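Local coordinates for protein chromatin structure-remodeling complex subunit RSC2 (Saccharomyces cerevisiae, PDB 4BB7) that serves as a subunit of the RSC chromatin-remodelling complex, which repositions nucleosomes using ATP, and binds histone H3 through the BAH domain described here, at residues A64-R69 against T89-D94; K83-K88 against C128-N133. All coordinates share one frame; numbering follows the deposited sequence.

Contact 1: A64-R69 against T89-D94; sequences ACWYYR and TGQYRD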
ATOM      1  N   ALA A  64       0.420  -5.162   8.756  1.00 30.47           N
ATOM      2  CA  ALA A  64       0.310  -6.419   9.488  1.00 26.90           C
ATOM      3  C   ALA A  64       0.349  -7.638   8.567  1.00 29.70           C
ATOM      4  O   ALA A  64      -0.155  -7.599   7.444  1.00 25.10           O
ATOM      5  CB  ALA A  64      -0.960  -6.426  10.326  1.00 27.72           C
ATOM      6  N   CYS A  65       0.965  -8.716   9.049  1.00 32.44           N
ATOM      7  CA  CYS A  65       0.935  -9.994   8.351  1.00 25.14           C
ATOM      8  C   CYS A  65      -0.271 -10.798   8.823  1.00 32.89           C
ATOM      9  O   CYS A  65      -0.364 -11.164   9.995  1.00 30.33           O
ATOM     10  CB  CYS A  65       2.219 -10.784   8.598  1.00 30.47           C
ATOM     11  SG  CYS A  65       2.313 -12.357   7.685  1.00 38.75           S
ATOM     12  N   TRP A  66      -1.193 -11.069   7.904  1.00 29.61           N
ATOM     13  CA  TRP A  66      -2.429 -11.763   8.241  1.00 28.88           C
ATOM     14  C   TRP A  66      -2.208 -13.225   8.599  1.00 26.36           C
ATOM     15  O   TRP A  66      -1.314 -13.881   8.065  1.00 29.11           O
ATOM     16  CB  TRP A  66      -3.436 -11.663   7.091  1.00 25.79           C
ATOM     17  CG  TRP A  66      -4.071 -10.312   6.954  1.00 27.48           C
ATOM     18  CD1 TRP A  66      -3.912  -9.243   7.786  1.00 34.37           C
ATOM     19  CD2 TRP A  66      -4.965  -9.886   5.920  1.00 31.89           C
ATOM     20  NE1 TRP A  66      -4.653  -8.176   7.335  1.00 34.40           N
ATOM     21  CE2 TRP A  66      -5.310  -8.546   6.191  1.00 32.94           C
ATOM     22  CE3 TRP A  66      -5.509 -10.508   4.791  1.00 27.31           C
ATOM     23  CZ2 TRP A  66      -6.173  -7.816   5.377  1.00 32.67           C
ATOM     24  CZ3 TRP A  66      -6.369  -9.782   3.984  1.00 33.62           C
ATOM     25  CH2 TRP A  66      -6.693  -8.450   4.282  1.00 36.72           C
ATOM     26  N   TYR A  67      -3.032 -13.720   9.515  1.00 24.90           N
ATOM     27  CA  TYR A  67      -3.071 -15.135   9.854  1.00 26.73           C
ATOM     28  C   TYR A  67      -4.518 -15.607   9.774  1.00 26.08           C
ATOM     29  O   TYR A  67      -5.384 -15.082  10.471  1.00 24.95           O
ATOM     30  CB  TYR A  67      -2.517 -15.372  11.260  1.00 23.25           C
ATOM     31  CG  TYR A  67      -1.017 -15.224  11.369  1.00 26.07           C
ATOM     32  CD1 TYR A  67      -0.395 -14.008  11.106  1.00 31.15           C
ATOM     33  CD2 TYR A  67      -0.221 -16.296  11.755  1.00 31.40           C
ATOM     34  CE1 TYR A  67       0.976 -13.865  11.210  1.00 25.61           C
ATOM     35  CE2 TYR A  67       1.153 -16.161  11.865  1.00 32.45           C
ATOM     36  CZ  TYR A  67       1.743 -14.945  11.590  1.00 29.73           C
ATOM     37  OH  TYR A  67       3.105 -14.812  11.698  1.00 33.28           O
ATOM     38  N   TYR A  68      -4.777 -16.586   8.918  1.00 25.84           N
ATOM     39  CA  TYR A  68      -6.138 -17.064   8.697  1.00 27.68           C
ATOM     40  C   TYR A  68      -6.615 -17.998   9.803  1.00 27.20           C
ATOM     41  O   TYR A  68      -5.812 -18.636  10.485  1.00 26.79           O
ATOM     42  CB  TYR A  68      -6.245 -17.781   7.348  1.00 23.82           C
ATOM     43  CG  TYR A  68      -6.181 -16.869   6.145  1.00 25.94           C
ATOM     44  CD1 TYR A  68      -6.217 -15.487   6.291  1.00 30.55           C
ATOM     45  CD2 TYR A  68      -6.102 -17.390   4.860  1.00 22.06           C
ATOM     46  CE1 TYR A  68      -6.166 -14.650   5.188  1.00 30.54           C
ATOM     47  CE2 TYR A  68      -6.049 -16.562   3.753  1.00 29.07           C
ATOM     48  CZ  TYR A  68      -6.080 -15.193   3.922  1.00 33.00           C
ATOM     49  OH  TYR A  68      -6.027 -14.366   2.822  1.00 30.29           O
ATOM     50  N   ARG A  69      -7.929 -18.065   9.980  1.00 25.87           N
ATOM     51  CA  ARG A  69      -8.532 -19.088  10.818  1.00 25.72           C
ATOM     52  C   ARG A  69      -8.943 -20.220   9.884  1.00 27.25           C
ATOM     53  O   ARG A  69      -9.054 -20.010   8.676  1.00 22.14           O
ATOM     54  CB  ARG A  69      -9.754 -18.542  11.553  1.00 24.69           C
ATOM     55  CG  ARG A  69      -9.518 -17.247  12.311  1.00 28.06           C
ATOM     56  CD  ARG A  69     -10.816 -16.774  12.944  1.00 37.53           C
ATOM     57  NE  ARG A  69     -10.709 -15.448  13.545  1.00 38.19           N
ATOM     58  CZ  ARG A  69     -10.620 -15.224  14.852  1.00 32.55           C
ATOM     59  NH1 ARG A  69     -10.620 -16.240  15.704  1.00 28.12           N
ATOM     60  NH2 ARG A  69     -10.534 -13.984  15.308  1.00 31.29           N
ATOM     61  N   THR A  89      -0.002 -16.449   6.563  1.00 26.84           N
ATOM     62  CA  THR A  89      -0.203 -16.234   5.134  1.00 29.62           C
ATOM     63  C   THR A  89       0.848 -15.301   4.537  1.00 24.01           C
ATOM     64  O   THR A  89       1.721 -14.788   5.240  1.00 21.61           O
ATOM     65  CB  THR A  89      -1.613 -15.674   4.842  1.00 27.90           C
ATOM     66  OG1 THR A  89      -1.734 -14.350   5.376  1.00 20.17           O
ATOM     67  CG2 THR A  89      -2.677 -16.565   5.466  1.00 28.66           C
ATOM     68  N   GLY A  90       0.752 -15.084   3.233  1.00 27.03           N
ATOM     69  CA  GLY A  90       1.652 -14.181   2.546  1.00 24.69           C
ATOM     70  C   GLY A  90       1.059 -12.794   2.418  1.00 22.22           C
ATOM     71  O   GLY A  90       1.539 -11.979   1.637  1.00 23.77           O
ATOM     72  N   GLN A  91       0.014 -12.525   3.193  1.00 24.51           N
ATOM     73  CA  GLN A  91      -0.689 -11.248   3.121  1.00 27.52           C
ATOM     74  C   GLN A  91      -0.125 -10.202   4.081  1.00 24.70           C
ATOM     75  O   GLN A  91      -0.392 -10.239   5.280  1.00 30.92           O
ATOM     76  CB  GLN A  91      -2.179 -11.453   3.392  1.00 29.71           C
ATOM     77  CG  GLN A  91      -2.862 -12.384   2.406  1.00 28.63           C
ATOM     78  CD  GLN A  91      -3.023 -11.764   1.033  1.00 34.17           C
ATOM     79  OE1 GLN A  91      -3.133 -10.544   0.895  1.00 38.27           O
ATOM     80  NE2 GLN A  91      -3.036 -12.603   0.005  1.00 39.09           N
ATOM     81  N   TYR A  92       0.657  -9.269   3.550  1.00 25.36           N
ATOM     82  CA  TYR A  92       1.127  -8.137   4.342  1.00 28.94           C
ATOM     83  C   TYR A  92       0.340  -6.897   3.939  1.00 25.16           C
ATOM     84  O   TYR A  92       0.645  -6.254   2.937  1.00 23.46           O
ATOM     85  CB  TYR A  92       2.634  -7.928   4.163  1.00 24.25           C
ATOM     86  CG  TYR A  92       3.456  -9.132   4.575  1.00 22.68           C
ATOM     87  CD1 TYR A  92       3.568 -10.238   3.741  1.00 29.15           C
ATOM     88  CD2 TYR A  92       4.114  -9.167   5.797  1.00 28.62           C
ATOM     89  CE1 TYR A  92       4.314 -11.345   4.108  1.00 28.56           C
ATOM     90  CE2 TYR A  92       4.863 -10.272   6.177  1.00 29.45           C
ATOM     91  CZ  TYR A  92       4.958 -11.360   5.327  1.00 32.85           C
ATOM     92  OH  TYR A  92       5.701 -12.465   5.693  1.00 29.34           O
ATOM     93  N   ARG A  93      -0.685  -6.578   4.721  1.00 24.42           N
ATOM     94  CA  ARG A  93      -1.631  -5.529   4.356  1.00 25.26           C
ATOM     95  C   ARG A  93      -1.470  -4.275   5.205  1.00 24.73           C
ATOM     96  O   ARG A  93      -1.019  -4.339   6.346  1.00 27.99           O
ATOM     97  CB  ARG A  93      -3.066  -6.048   4.477  1.00 32.59           C
ATOM     98  CG  ARG A  93      -3.461  -7.086   3.436  1.00 31.88           C
ATOM     99  CD  ARG A  93      -3.418  -6.497   2.034  1.00 31.45           C
ATOM    100  NE  ARG A  93      -4.040  -7.375   1.050  1.00 36.09           N
ATOM    101  CZ  ARG A  93      -5.275  -7.221   0.585  1.00 38.35           C
ATOM    102  NH1 ARG A  93      -6.027  -6.215   1.008  1.00 41.65           N
ATOM    103  NH2 ARG A  93      -5.758  -8.069  -0.310  1.00 47.55           N
ATOM    104  N   ASP A  94      -1.851  -3.137   4.635  1.00 28.49           N
ATOM    105  CA  ASP A  94      -1.833  -1.867   5.350  1.00 27.51           C
ATOM    106  C   ASP A  94      -3.207  -1.567   5.942  1.00 29.50           C
ATOM    107  O   ASP A  94      -4.226  -1.723   5.267  1.00 29.14           O
ATOM    108  CB  ASP A  94      -1.420  -0.728   4.416  1.00 26.90           C
ATOM    109  CG  ASP A  94       0.009  -0.862   3.924  1.00 33.29           C
ATOM    110  OD1 ASP A  94       0.782  -1.627   4.538  1.00 35.01           O
ATOM    111  OD2 ASP A  94       0.363  -0.191   2.932  1.00 34.79           O
TER
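W66 lies against R93, and C65 against Y92, where strands 60-68 and 87-96 pair antiparallel in the sheet of the BAH domain; the pairing illustrates how one ladder sorts its side chains onto two faces. On the face carrying W66, CG of R93 sits over the six-membered ring, 3.6 Å from its centroid and offset toward the rim. The bend of R93 at chi2 brings the guanidinium beside the indole rim, where CH2 lies over one of its faces, offset toward the rim, the two planes 31° apart, while NE reaches OE1 of Q91 and NH1 bonds to the backbone O of P197. CB of Q91 meets the same indole obliquely, 3.7 Å from CE3, and H95 takes the indole NH. Were W66 replaced by an alanine, the aliphatic parts of R93 and Q91 would probably lose the surface they lie on, and H95 its indole partner. Further along, Y68 turns its ring so that CG2 of T89 stands over the centre, 3.5 Å from the centroid and only 11° off the normal; Y68 OH and Q91 NE2 both go to E134. The other face holds the sulfur of C65. With SG anti to the backbone N (chi1 -177°), it rests over the ring of Y92, 3.9 Å from the centroid. Y92 also packs on P56 of the second subunit. Along the backbone, A64 and R93 exchange two hydrogen bonds, and the amide of W66 gives a nearly straight one to Q91 O. The ladder changes at the corner at G90: W66 O there accepts from both N and OG1 of T89, the hydroxyl approaching from above the carbonyl plane at 2.8 Å.

Contact 2: K83-K88 against C128-N133; sequences KNEVMK and CEFRYN
The backbone of K88 is bridged to that of R131, the single beta bridge of this contact and a small example of how an outer strand can reach a neighbouring hairpin. Of its two direct hydrogen bonds, the amide of Y132 gives a short one to K88 O, at 2.6 Å, whereas K88 N to F130 O is weak at 3.3 Å. CA-H...O contacts continue the approach: CA of C128 lies 3.4 Å from V86 O, and CA of M87 faces F130 O. A water provides the remaining polar link. It donates to E85 OE2 and to V86 O and accepts from F130 N, so a buried carboxylate oxygen and two backbone groups share one molecule. E85, extended with CG anti to its amide nitrogen (chi1 176°), carries OE2 to the edge of the F130 ring, 3.6 Å from CD2; its OE1 goes to Y82 N. The apolar contacts are lighter. CG of M87 runs alongside F130, 4.1 Å from its CB, while CB of M87 meets CB of Y132 at 3.9 Å and CG2 of V86 meets CB of C128. V86 and C128 thus bring together strands 87-96 and 125-128, the two outer strands of one sheet, while M87 and K88 reach the hairpin of 130-133 and 138-141; such closure is consistent with the curled, SH3-like barrel of a BAH domain.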
ATOM      1  N   LYS A  83      -7.749 -26.051  18.989  1.00 32.81           N
ATOM      2  CA  LYS A  83      -8.626 -24.991  19.456  1.00 31.10           C
ATOM      3  C   LYS A  83      -7.855 -23.681  19.383  1.00 30.20           C
ATOM      4  O   LYS A  83      -6.772 -23.556  19.956  1.00 31.86           O
ATOM      5  CB  LYS A  83      -9.103 -25.259  20.884  1.00 33.32           C
ATOM      6  CG  LYS A  83      -9.975 -24.153  21.456  1.00 26.84           C
ATOM      7  CD  LYS A  83     -10.816 -24.648  22.619  1.00 38.01           C
ATOM      8  CE  LYS A  83     -11.799 -25.724  22.172  1.00 40.37           C
ATOM      9  NZ  LYS A  83     -12.708 -26.158  23.277  1.00 36.23           N
ATOM     10  N   ASN A  84      -8.406 -22.717  18.655  1.00 29.21           N
ATOM     11  CA  ASN A  84      -7.757 -21.423  18.476  1.00 27.22           C
ATOM     12  C   ASN A  84      -6.542 -21.463  17.556  1.00 26.10           C
ATOM     13  O   ASN A  84      -5.625 -20.654  17.699  1.00 25.53           O
ATOM     14  CB  ASN A  84      -7.364 -20.829  19.828  1.00 24.96           C
ATOM     15  CG  ASN A  84      -8.560 -20.497  20.681  1.00 29.45           C
ATOM     16  OD1 ASN A  84      -9.558 -19.953  20.195  1.00 22.39           O
ATOM     17  ND2 ASN A  84      -8.471 -20.822  21.966  1.00 29.39           N
ATOM     18  N   GLU A  85      -6.536 -22.395  16.607  1.00 26.29           N
ATOM     19  CA  GLU A  85      -5.432 -22.488  15.659  1.00 25.69           C
ATOM     20  C   GLU A  85      -5.532 -21.427  14.575  1.00 24.56           C
ATOM     21  O   GLU A  85      -6.626 -21.111  14.108  1.00 20.85           O
ATOM     22  CB  GLU A  85      -5.362 -23.873  15.009  1.00 28.62           C
ATOM     23  CG  GLU A  85      -4.266 -23.972  13.947  1.00 32.47           C
ATOM     24  CD  GLU A  85      -4.097 -25.370  13.368  1.00 33.56           C
ATOM     25  OE1 GLU A  85      -4.699 -26.326  13.903  1.00 29.04           O
ATOM     26  OE2 GLU A  85      -3.354 -25.504  12.370  1.00 26.90           O
ATOM     27  N   VAL A  86      -4.382 -20.879  14.187  1.00 25.75           N
ATOM     28  CA  VAL A  86      -4.294 -19.977  13.043  1.00 27.60           C
ATOM     29  C   VAL A  86      -3.135 -20.382  12.133  1.00 26.66           C
ATOM     30  O   VAL A  86      -2.194 -21.046  12.569  1.00 28.72           O
ATOM     31  CB  VAL A  86      -4.112 -18.498  13.469  1.00 26.76           C
ATOM     32  CG1 VAL A  86      -5.231 -18.069  14.407  1.00 24.73           C
ATOM     33  CG2 VAL A  86      -2.747 -18.284  14.117  1.00 20.29           C
ATOM     34  N   MET A  87      -3.213 -19.980  10.869  1.00 25.13           N
ATOM     35  CA  MET A  87      -2.151 -20.241   9.907  1.00 26.34           C
ATOM     36  C   MET A  87      -1.578 -18.932   9.371  1.00 27.94           C
ATOM     37  O   MET A  87      -2.310 -17.961   9.189  1.00 26.64           O
ATOM     38  CB  MET A  87      -2.670 -21.090   8.740  1.00 27.97           C
ATOM     39  CG  MET A  87      -2.810 -22.579   9.038  1.00 26.52           C
ATOM     40  SD  MET A  87      -4.178 -22.967  10.142  1.00 31.65           S
ATOM     41  CE  MET A  87      -5.560 -22.281   9.234  1.00 28.95           C
ATOM     42  N   LYS A  88      -0.269 -18.914   9.121  1.00 25.85           N
ATOM     43  CA  LYS A  88       0.403 -17.739   8.574  1.00 26.73           C
ATOM     44  C   LYS A  88       0.237 -17.658   7.060  1.00 27.92           C
ATOM     45  O   LYS A  88       0.338 -18.666   6.356  1.00 25.44           O
ATOM     46  CB  LYS A  88       1.894 -17.763   8.917  1.00 30.03           C
ATOM     47  CG  LYS A  88       2.678 -16.591   8.343  1.00 22.87           C
ATOM     48  CD  LYS A  88       4.172 -16.833   8.434  1.00 22.68           C
ATOM     49  CE  LYS A  88       4.948 -15.578   8.099  1.00 22.53           C
ATOM     50  NZ  LYS A  88       4.619 -15.068   6.744  1.00 26.37           N
ATOM     51  N   CYS A 128      -0.064 -21.339  16.310  1.00 28.08           N
ATOM     52  CA  CYS A 128       0.236 -21.560  14.903  1.00 26.64           C
ATOM     53  C   CYS A 128       1.293 -22.643  14.732  1.00 26.57           C
ATOM     54  O   CYS A 128       2.376 -22.580  15.320  1.00 26.44           O
ATOM     55  CB  CYS A 128       0.691 -20.257  14.235  1.00 24.86           C
ATOM     56  SG  CYS A 128       1.257 -20.440  12.522  1.00 26.49           S
ATOM     57  N   GLU A 129       0.960 -23.645  13.930  1.00 26.78           N
ATOM     58  CA  GLU A 129       1.920 -24.670  13.554  1.00 32.25           C
ATOM     59  C   GLU A 129       2.249 -24.569  12.067  1.00 27.35           C
ATOM     60  O   GLU A 129       3.409 -24.676  11.669  1.00 28.43           O
ATOM     61  CB  GLU A 129       1.372 -26.060  13.870  1.00 24.10           C
ATOM     62  CG  GLU A 129       2.365 -27.172  13.608  1.00 28.50           C
ATOM     63  CD  GLU A 129       1.770 -28.541  13.839  1.00 31.16           C
ATOM     64  OE1 GLU A 129       0.533 -28.627  13.966  1.00 38.88           O
ATOM     65  OE2 GLU A 129       2.534 -29.529  13.892  1.00 32.49           O
ATOM     66  N   PHE A 130       1.219 -24.349  11.254  1.00 26.98           N
ATOM     67  CA  PHE A 130       1.360 -24.357   9.801  1.00 28.30           C
ATOM     68  C   PHE A 130       1.278 -22.970   9.172  1.00 28.60           C
ATOM     69  O   PHE A 130       0.555 -22.096   9.651  1.00 31.38           O
ATOM     70  CB  PHE A 130       0.277 -25.241   9.175  1.00 23.31           C
ATOM     71  CG  PHE A 130       0.283 -26.653   9.676  1.00 28.40           C
ATOM     72  CD1 PHE A 130       1.078 -27.615   9.068  1.00 26.39           C
ATOM     73  CD2 PHE A 130      -0.504 -27.021  10.755  1.00 26.60           C
ATOM     74  CE1 PHE A 130       1.088 -28.915   9.527  1.00 28.66           C
ATOM     75  CE2 PHE A 130      -0.500 -28.319  11.219  1.00 31.21           C
ATOM     76  CZ  PHE A 130       0.298 -29.271  10.604  1.00 33.64           C
ATOM     77  N   ARG A 131       2.021 -22.778   8.090  1.00 29.42           N
ATOM     78  CA  ARG A 131       1.811 -21.632   7.216  1.00 27.90           C
ATOM     79  C   ARG A 131       0.957 -22.081   6.035  1.00 27.73           C
ATOM     80  O   ARG A 131       0.939 -23.264   5.684  1.00 25.81           O
ATOM     81  CB  ARG A 131       3.140 -21.034   6.745  1.00 27.54           C
ATOM     82  CG  ARG A 131       4.122 -22.032   6.156  1.00 37.12           C
ATOM     83  CD  ARG A 131       5.385 -21.323   5.673  1.00 45.30           C
ATOM     84  NE  ARG A 131       6.410 -22.248   5.192  1.00 38.65           N
ATOM     85  CZ  ARG A 131       6.528 -22.643   3.930  1.00 41.82           C
ATOM     86  NH1 ARG A 131       5.680 -22.200   3.009  1.00 40.70           N
ATOM     87  NH2 ARG A 131       7.495 -23.485   3.585  1.00 42.84           N
ATOM     88  N   TYR A 132       0.245 -21.135   5.431  1.00 29.33           N
ATOM     89  CA  TYR A 132      -0.750 -21.451   4.412  1.00 29.13           C
ATOM     90  C   TYR A 132      -0.384 -20.898   3.035  1.00 30.78           C
ATOM     91  O   TYR A 132      -0.233 -19.688   2.855  1.00 32.42           O
ATOM     92  CB  TYR A 132      -2.116 -20.921   4.858  1.00 28.68           C
ATOM     93  CG  TYR A 132      -3.247 -21.124   3.874  1.00 26.71           C
ATOM     94  CD1 TYR A 132      -3.687 -22.398   3.545  1.00 26.83           C
ATOM     95  CD2 TYR A 132      -3.899 -20.037   3.301  1.00 31.79           C
ATOM     96  CE1 TYR A 132      -4.732 -22.587   2.657  1.00 27.97           C
ATOM     97  CE2 TYR A 132      -4.944 -20.214   2.414  1.00 30.09           C
ATOM     98  CZ  TYR A 132      -5.357 -21.493   2.094  1.00 31.08           C
ATOM     99  OH  TYR A 132      -6.398 -21.679   1.211  1.00 30.16           O
ATOM    100  N   ASN A 133      -0.241 -21.798   2.068  1.00 27.83           N
ATOM    101  CA  ASN A 133      -0.006 -21.421   0.678  1.00 30.37           C
ATOM    102  C   ASN A 133      -1.328 -21.090  -0.015  1.00 28.87           C
ATOM    103  O   ASN A 133      -2.135 -21.978  -0.280  1.00 32.35           O
ATOM    104  CB  ASN A 133       0.705 -22.567  -0.052  1.00 31.91           C
ATOM    105  CG  ASN A 133       0.969 -22.265  -1.523  1.00 34.18           C
ATOM    106  OD1 ASN A 133       0.332 -21.399  -2.125  1.00 33.06           O
ATOM    107  ND2 ASN A 133       1.908 -22.997  -2.111  1.00 27.11           N
TER
HETATM  108  O   HOH W   1      -1.820 -23.557  12.001  1.00 26.98           O

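From the N terminus the chain first lays down 64-69, then 83-88, then 89-94 and last 128-133, so the two contacts alternate and cross. Contact 1 closes the shorter excursion, 19 residues between its segments; contact 2 closes one of 39 that includes strand 100-108 and helix 109-114. The crossing works because 83-88 is followed in sequence by 89-94, with a corner at G90: strand 87-96 serves contact 2 with its start and contact 1 with its later part. The contacts touch, Y68 O lying 3.0 Å from M87 N, a probable hydrogen bond, and Y67 packing on K88. Contact 2 brings strand 87-96 to strand 125-128 and to the small sheet of 130-133 and 138-141.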